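Local atomic coordinates of 3-ketosteroid-delta4-5alpha-dehydrogenase (Rhodococcus jostii, PDB entry 4AT2), a protein that probably catalyses the FAD-dependent 4,5-dehydrogenation of 3-keto-5alpha-steroids in steroid catabolism, and is seen here with 4-androstene-3,17-dione bound. Residues A52-S57 / E210-L215; S74-A79 / M203-L208. All coordinates share one frame; numbering follows the deposited sequence. Where two conformers were deposited one is given.

Followed from the N terminus, after strand 45-47 the chain enters helix 51-62, whose segment 52-57 opens contact 1, then passes strand 67-70 and enters the loop 74-79, which opens contact 2. After more than 120 residues it returns in helix 202-214: residues 203-208 close contact 2 and residues 210-215, about two turns further along, close contact 1. The smaller loop of contact 2 therefore lies wholly within the larger loop of contact 1. Together they dock one helix against the dinucleotide-binding helix and the FAD-binding loop. The two contacts touch through Val54, with CG1 3.9 Å from Met205 SD and CG2 3.6 Å from Leu208 O.

Contact 1 (A52-S57 / E210-L215); sequences AGVAAS and ETAEKL
Two first torsions on helix 51-62 set the surface that meets Ala212. Val54 holds CG2 anti to its nitrogen (CG1 at chi1 71°), which sends that methyl out to the neighbouring helix, while Ser57, in the conformer given here, sets OG between its own N and C at chi1 81°, folded back along its helix. From there the hydroxyl gives its hydrogen to Val54 O, the carbonyl three residues earlier, at 2.8 Å. The donor stands 21° out of the carbonyl plane. This bond probably favours the rotamer inside a buried contact, although a second conformer was deposited.

Ala212 makes the contact from the other side: its CB points at helix 51-62 and comes down near both groups. It lies 3.5 Å from Ser57 OG in this conformer and 4.1 Å from Val54 CG2, the second an apolar contact. The small side chains are consistent with the close approach, the CA atoms of Ser57 and Ala212 being 6.5 Å apart. The buried area is only 96 Å², so the touch is local.

Helix 51-62 follows strand 45-47 and a glycine-rich turn, and Gly53, in its first turn, is the last glycine of a GxGxxG-like pattern, consistent with a Rossmann-type dinucleotide-binding unit; Ala52 N bonds the FAD phosphate oxygen O2P. Ser57 also packs on Val67 and Val69 of strand 67-70, and both Ser57 and Ala212 meet Val217 in the turn from helix 202-214 into the sheet's edge strand 218-220.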
loop_
_atom_site.group_PDB
_atom_site.type_symbol
_atom_site.label_atom_id
_atom_site.label_comp_id
_atom_site.label_asym_id
_atom_site.label_seq_id
_atom_site.Cartn_x
_atom_site.Cartn_y
_atom_site.Cartn_z
ATOM N N ALA A 52 -23.804 -5.554 5.512
ATOM C CA ALA A 52 -24.055 -5.060 4.166
ATOM C C ALA A 52 -25.217 -5.829 3.557
ATOM O O ALA A 52 -26.103 -5.243 2.940
ATOM C CB ALA A 52 -22.820 -5.214 3.304
ATOM N N GLY A 53 -25.203 -7.144 3.753
ATOM C CA GLY A 53 -26.237 -8.004 3.187
ATOM C C GLY A 53 -27.619 -7.724 3.735
ATOM O O GLY A 53 -28.583 -7.615 2.966
ATOM N N VAL A 54 -27.730 -7.585 5.059
ATOM C CA VAL A 54 -29.058 -7.370 5.654
ATOM C C VAL A 54 -29.623 -6.003 5.250
ATOM O O VAL A 54 -30.812 -5.896 4.927
ATOM C CB VAL A 54 -29.095 -7.626 7.177
ATOM C CG1 VAL A 54 -28.345 -6.548 7.951
ATOM C CG2 VAL A 54 -30.542 -7.770 7.659
ATOM N N ALA A 55 -28.763 -4.980 5.201
ATOM C CA ALA A 55 -29.188 -3.644 4.785
ATOM C C ALA A 55 -29.678 -3.644 3.340
ATOM O O ALA A 55 -30.707 -3.020 3.028
ATOM C CB ALA A 55 -28.063 -2.624 4.975
ATOM N N ALA A 56 -28.954 -4.352 2.468
ATOM C CA ALA A 56 -29.348 -4.495 1.065
ATOM C C ALA A 56 -30.695 -5.195 0.973
ATOM O O ALA A 56 -31.563 -4.779 0.203
ATOM C CB ALA A 56 -28.300 -5.266 0.276
ATOM N N SER A 57 -30.866 -6.248 1.767
ATOM C CA SER A 57 -32.100 -7.039 1.716
ATOM C C SER A 57 -33.315 -6.215 2.132
ATOM O O SER A 57 -34.378 -6.333 1.519
ATOM C CB SER A 57 -31.989 -8.328 2.545
ATOM O OG SER A 57 -32.199 -8.090 3.924
ATOM N N GLU A 210 -34.711 -8.840 12.034
ATOM C CA GLU A 210 -36.149 -8.821 12.323
ATOM C C GLU A 210 -36.913 -8.033 11.259
ATOM O O GLU A 210 -37.955 -8.476 10.777
ATOM C CB GLU A 210 -36.413 -8.208 13.698
ATOM C CG GLU A 210 -35.902 -9.036 14.867
ATOM C CD GLU A 210 -36.155 -8.366 16.208
ATOM O OE1 GLU A 210 -36.091 -7.117 16.295
ATOM O OE2 GLU A 210 -36.423 -9.091 17.183
ATOM N N THR A 211 -36.369 -6.878 10.881
ATOM C CA THR A 211 -36.964 -6.025 9.859
ATOM C C THR A 211 -37.029 -6.766 8.522
ATOM O O THR A 211 -38.076 -6.810 7.875
ATOM C CB THR A 211 -36.175 -4.699 9.714
ATOM O OG1 THR A 211 -36.213 -3.989 10.960
ATOM C CG2 THR A 211 -36.768 -3.819 8.617
ATOM N N ALA A 212 -35.911 -7.369 8.127
ATOM C CA ALA A 212 -35.861 -8.127 6.870
ATOM C C ALA A 212 -36.836 -9.310 6.858
ATOM O O ALA A 212 -37.492 -9.563 5.848
ATOM C CB ALA A 212 -34.441 -8.591 6.587
ATOM N N GLU A 213 -36.935 -10.022 7.976
ATOM C CA GLU A 213 -37.821 -11.186 8.049
ATOM C C GLU A 213 -39.289 -10.784 7.912
ATOM O O GLU A 213 -40.050 -11.438 7.196
ATOM C CB GLU A 213 -37.575 -11.991 9.327
ATOM C CG GLU A 213 -36.241 -12.723 9.292
ATOM C CD GLU A 213 -35.922 -13.496 10.555
ATOM O OE1 GLU A 213 -36.611 -13.315 11.578
ATOM O OE2 GLU A 213 -34.957 -14.286 10.525
ATOM N N LYS A 214 -39.670 -9.688 8.562
ATOM C CA LYS A 214 -41.042 -9.187 8.459
ATOM C C LYS A 214 -41.385 -8.715 7.052
ATOM O O LYS A 214 -42.549 -8.734 6.656
ATOM C CB LYS A 214 -41.306 -8.086 9.488
ATOM C CG LYS A 214 -41.642 -8.638 10.861
ATOM C CD LYS A 214 -41.760 -7.539 11.904
ATOM C CE LYS A 214 -42.288 -8.085 13.226
ATOM N NZ LYS A 214 -43.744 -8.418 13.171
ATOM N N LEU A 215 -40.367 -8.317 6.293
ATOM C CA LEU A 215 -40.550 -7.916 4.906
ATOM C C LEU A 215 -40.645 -9.105 3.951
ATOM O O LEU A 215 -40.944 -8.924 2.769
ATOM C CB LEU A 215 -39.399 -6.995 4.469
ATOM C CG LEU A 215 -39.515 -5.548 4.944
ATOM C CD1 LEU A 215 -38.143 -4.882 4.931
ATOM C CD2 LEU A 215 -40.491 -4.802 4.049
#

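Contact 2 (S74-A79 / M203-L208); sequences SGWGGA and MLMKPL. With FAD (flavin-adenine dinucleotide), chain D.
The FAD-binding loop after strand 67-70 rests here on helix 202-214, with Trp76 and Gly77 meeting Met205 and Lys206. Trp76 turns its six-membered ring to the helix: CZ3 lies 3.8 Å from Met205 CB, and CH2 is 3.9 Å from Lys206 CA, so the indole touches backbone and side-chain roots alike. Both helix groups approach the ring obliquely. Lys206 is extended as far as CE, with CG anti to the backbone N and a bend only at chi4, and its chain leads away from the loop; NZ makes a long, weak ion pair with Glu210.

Met205 runs past the indole in the opposite direction. Bends at chi2 (-54°) and chi3 (-70°) curl its chain and bring CE 4.0 Å from Gly77 CA, so that it packs against bare backbone. Gly77 has a positive phi, and at its backbone angles a CB would jam against the preceding carbonyl oxygen, which by itself calls for glycine. Gly78 lies against the cofactor's ribose, its CA 3.3 Å from FAD O3B, and a CB here would clash with O5B. The next residue binds the pyrophosphate directly: Ala79 N donates to FAD O2A at 2.9 Å, an almost straight bond of 164°.

With the indole of Trp76 reduced to an alanine here, Met205 CB and the Lys206 backbone would probably be left with a gap beside them, and Tyr49 would lose the ring it meets.

Gly77 also shares a backbone hydrogen bond with Tyr49 of the glycine-rich turn, so two phosphate-binding loops are joined beside helix 202-214. Backbone amides and glycines gathered round a pyrophosphate are consistent with the Rossmann-type FAD site found in many flavoprotein oxidoreductases.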
loop_
_atom_site.group_PDB
_atom_site.type_symbol
_atom_site.label_atom_id
_atom_site.label_comp_id
_atom_site.label_asym_id
_atom_site.label_seq_id
_atom_site.Cartn_x
_atom_site.Cartn_y
_atom_site.Cartn_z
ATOM N N SER A 74 -24.087 -21.468 9.040
ATOM C CA SER A 74 -25.420 -21.960 9.392
ATOM C C SER A 74 -26.358 -20.867 9.913
ATOM O O SER A 74 -27.534 -21.127 10.170
ATOM C CB SER A 74 -25.311 -23.090 10.418
ATOM O OG SER A 74 -24.700 -22.605 11.595
ATOM N N GLY A 75 -25.850 -19.645 10.060
ATOM C CA GLY A 75 -26.662 -18.553 10.578
ATOM C C GLY A 75 -26.189 -17.169 10.182
ATOM O O GLY A 75 -25.103 -17.004 9.614
ATOM N N TRP A 76 -27.017 -16.169 10.481
ATOM C CA TRP A 76 -26.685 -14.785 10.134
ATOM C C TRP A 76 -25.759 -14.139 11.122
ATOM O O TRP A 76 -25.566 -14.640 12.230
ATOM C CB TRP A 76 -27.944 -13.940 9.945
ATOM C CG TRP A 76 -28.916 -13.959 11.107
ATOM C CD1 TRP A 76 -30.084 -14.708 11.215
ATOM C CD2 TRP A 76 -28.851 -13.173 12.351
ATOM N NE1 TRP A 76 -30.724 -14.453 12.401
ATOM C CE2 TRP A 76 -30.043 -13.539 13.128
ATOM C CE3 TRP A 76 -27.966 -12.234 12.877
ATOM C CZ2 TRP A 76 -30.309 -12.986 14.376
ATOM C CZ3 TRP A 76 -28.248 -11.683 14.138
ATOM C CH2 TRP A 76 -29.392 -12.057 14.870
ATOM N N GLY A 77 -25.155 -13.024 10.718
ATOM C CA GLY A 77 -24.375 -12.208 11.639
ATOM C C GLY A 77 -22.976 -11.867 11.165
ATOM O O GLY A 77 -22.553 -10.709 11.268
ATOM N N GLY A 78 -22.258 -12.877 10.666
ATOM C CA GLY A 78 -20.869 -12.714 10.202
ATOM C C GLY A 78 -19.978 -12.078 11.253
ATOM O O GLY A 78 -20.175 -12.282 12.455
ATOM N N ALA A 79 -18.994 -11.306 10.799
ATOM C CA ALA A 79 -18.138 -10.517 11.688
ATOM C C ALA A 79 -18.940 -9.431 12.394
ATOM O O ALA A 79 -18.596 -9.015 13.501
ATOM C CB ALA A 79 -16.997 -9.883 10.898
ATOM N N MET A 203 -26.489 -6.086 18.391
ATOM C CA MET A 203 -27.688 -5.251 18.526
ATOM C C MET A 203 -27.869 -4.263 17.378
ATOM O O MET A 203 -28.859 -3.530 17.338
ATOM C CB MET A 203 -27.771 -4.558 19.897
ATOM C CG MET A 203 -28.431 -5.414 20.975
ATOM S SD MET A 203 -30.028 -6.137 20.515
ATOM C CE MET A 203 -30.992 -4.653 20.218
ATOM N N LEU A 204 -26.915 -4.244 16.447
ATOM C CA LEU A 204 -27.164 -3.658 15.142
ATOM C C LEU A 204 -27.834 -4.710 14.256
ATOM O O LEU A 204 -28.865 -4.437 13.638
ATOM C CB LEU A 204 -25.870 -3.149 14.501
ATOM C CG LEU A 204 -25.920 -2.705 13.034
ATOM C CD1 LEU A 204 -26.918 -1.573 12.799
ATOM C CD2 LEU A 204 -24.529 -2.300 12.572
ATOM N N MET A 205 -27.259 -5.913 14.220
ATOM C CA MET A 205 -27.747 -6.987 13.347
ATOM C C MET A 205 -29.164 -7.467 13.648
ATOM O O MET A 205 -29.970 -7.625 12.733
ATOM C CB MET A 205 -26.817 -8.203 13.404
ATOM C CG MET A 205 -25.594 -8.122 12.520
ATOM S SD MET A 205 -25.936 -7.778 10.776
ATOM C CE MET A 205 -26.708 -9.282 10.222
ATOM N N LYS A 206 -29.452 -7.732 14.923
ATOM C CA LYS A 206 -30.715 -8.367 15.316
ATOM C C LYS A 206 -31.962 -7.583 14.860
ATOM O O LYS A 206 -32.827 -8.163 14.197
ATOM C CB LYS A 206 -30.735 -8.658 16.827
ATOM C CG LYS A 206 -31.991 -9.364 17.312
ATOM C CD LYS A 206 -31.882 -9.633 18.803
ATOM C CE LYS A 206 -32.975 -10.571 19.289
ATOM N NZ LYS A 206 -34.082 -9.814 19.929
ATOM N N PRO A 207 -32.057 -6.271 15.189
ATOM C CA PRO A 207 -33.225 -5.514 14.697
ATOM C C PRO A 207 -33.340 -5.455 13.169
ATOM O O PRO A 207 -34.451 -5.460 12.641
ATOM C CB PRO A 207 -33.010 -4.098 15.255
ATOM C CG PRO A 207 -32.013 -4.242 16.350
ATOM C CD PRO A 207 -31.167 -5.437 16.023
ATOM N N LEU A 208 -32.207 -5.401 12.472
ATOM C CA LEU A 208 -32.215 -5.382 11.003
ATOM C C LEU A 208 -32.708 -6.717 10.441
ATOM O O LEU A 208 -33.488 -6.752 9.484
ATOM C CB LEU A 208 -30.829 -5.020 10.448
ATOM C CG LEU A 208 -30.298 -3.616 10.796
ATOM C CD1 LEU A 208 -29.008 -3.314 10.044
ATOM C CD2 LEU A 208 -31.305 -2.525 10.489
HETATM P PA FAD D . -19.735 -9.780 7.603
HETATM O O1A FAD D . -20.527 -9.065 8.626
HETATM O O2A FAD D . -18.649 -10.671 8.040
HETATM O O5B FAD D . -20.751 -10.617 6.692
HETATM C C5B FAD D . -20.283 -11.375 5.572
HETATM C C4B FAD D . -21.091 -12.682 5.494
HETATM O O4B FAD D . -20.682 -13.306 4.258
HETATM C C3B FAD D . -20.677 -13.627 6.629
HETATM O O3B FAD D . -21.865 -14.084 7.325
HETATM C C2B FAD D . -19.947 -14.768 5.911
HETATM O O2B FAD D . -20.178 -16.032 6.589
HETATM C C1B FAD D . -20.600 -14.741 4.531
HETATM N N9A FAD D . -19.771 -15.335 3.459
HETATM C C8A FAD D . -18.438 -15.337 3.330
HETATM N N7A FAD D . -18.131 -15.979 2.205
HETATM C C5A FAD D . -19.277 -16.371 1.615
HETATM C C6A FAD D . -19.569 -17.048 0.477
HETATM N N6A FAD D . -18.572 -17.451 -0.311
HETATM N N1A FAD D . -20.836 -17.320 0.119
HETATM C C2A FAD D . -21.890 -16.898 0.916
HETATM N N3A FAD D . -21.582 -16.207 2.084
HETATM C C4A FAD D . -20.282 -15.965 2.402
HETATM N N1 FAD D . -16.133 -2.361 12.526
HETATM C C2 FAD D . -16.895 -1.258 12.866
HETATM O O2 FAD D . -17.213 -0.461 11.994
HETATM N N3 FAD D . -17.300 -1.061 14.194
HETATM C C4 FAD D . -16.904 -1.955 15.191
HETATM O O4 FAD D . -17.267 -1.741 16.351
HETATM C C4X FAD D . -16.127 -3.067 14.847
HETATM N N5 FAD D . -15.705 -3.943 15.792
HETATM C C5X FAD D . -14.774 -4.864 15.474
HETATM C C6 FAD D . -14.142 -5.602 16.479
HETATM C C7 FAD D . -13.187 -6.571 16.161
HETATM C C7M FAD D . -12.584 -7.285 17.216
HETATM C C8 FAD D . -12.846 -6.801 14.812
HETATM C C8M FAD D . -11.897 -7.768 14.419
HETATM C C9 FAD D . -13.488 -6.070 13.810
HETATM C C9A FAD D . -14.434 -5.086 14.135
HETATM N N10 FAD D . -15.035 -4.349 13.170
HETATM C C10 FAD D . -15.746 -3.267 13.519
HETATM C "C1'" FAD D . -15.008 -4.731 11.734
HETATM C "C2'" FAD D . -16.386 -5.263 11.313
HETATM O "O2'" FAD D . -16.725 -6.289 12.248
HETATM C "C3'" FAD D . -16.343 -5.849 9.892
HETATM O "O3'" FAD D . -15.445 -5.122 9.036
HETATM C "C4'" FAD D . -17.757 -5.843 9.288
HETATM O "O4'" FAD D . -18.623 -6.575 10.168
HETATM C "C5'" FAD D . -17.759 -6.504 7.908
HETATM O "O5'" FAD D . -19.084 -6.396 7.354
HETATM P P FAD D . -19.494 -7.274 6.065
HETATM O O1P FAD D . -18.605 -6.973 4.938
HETATM O O2P FAD D . -20.981 -7.159 5.904
HETATM O O3P FAD D . -19.032 -8.769 6.525
#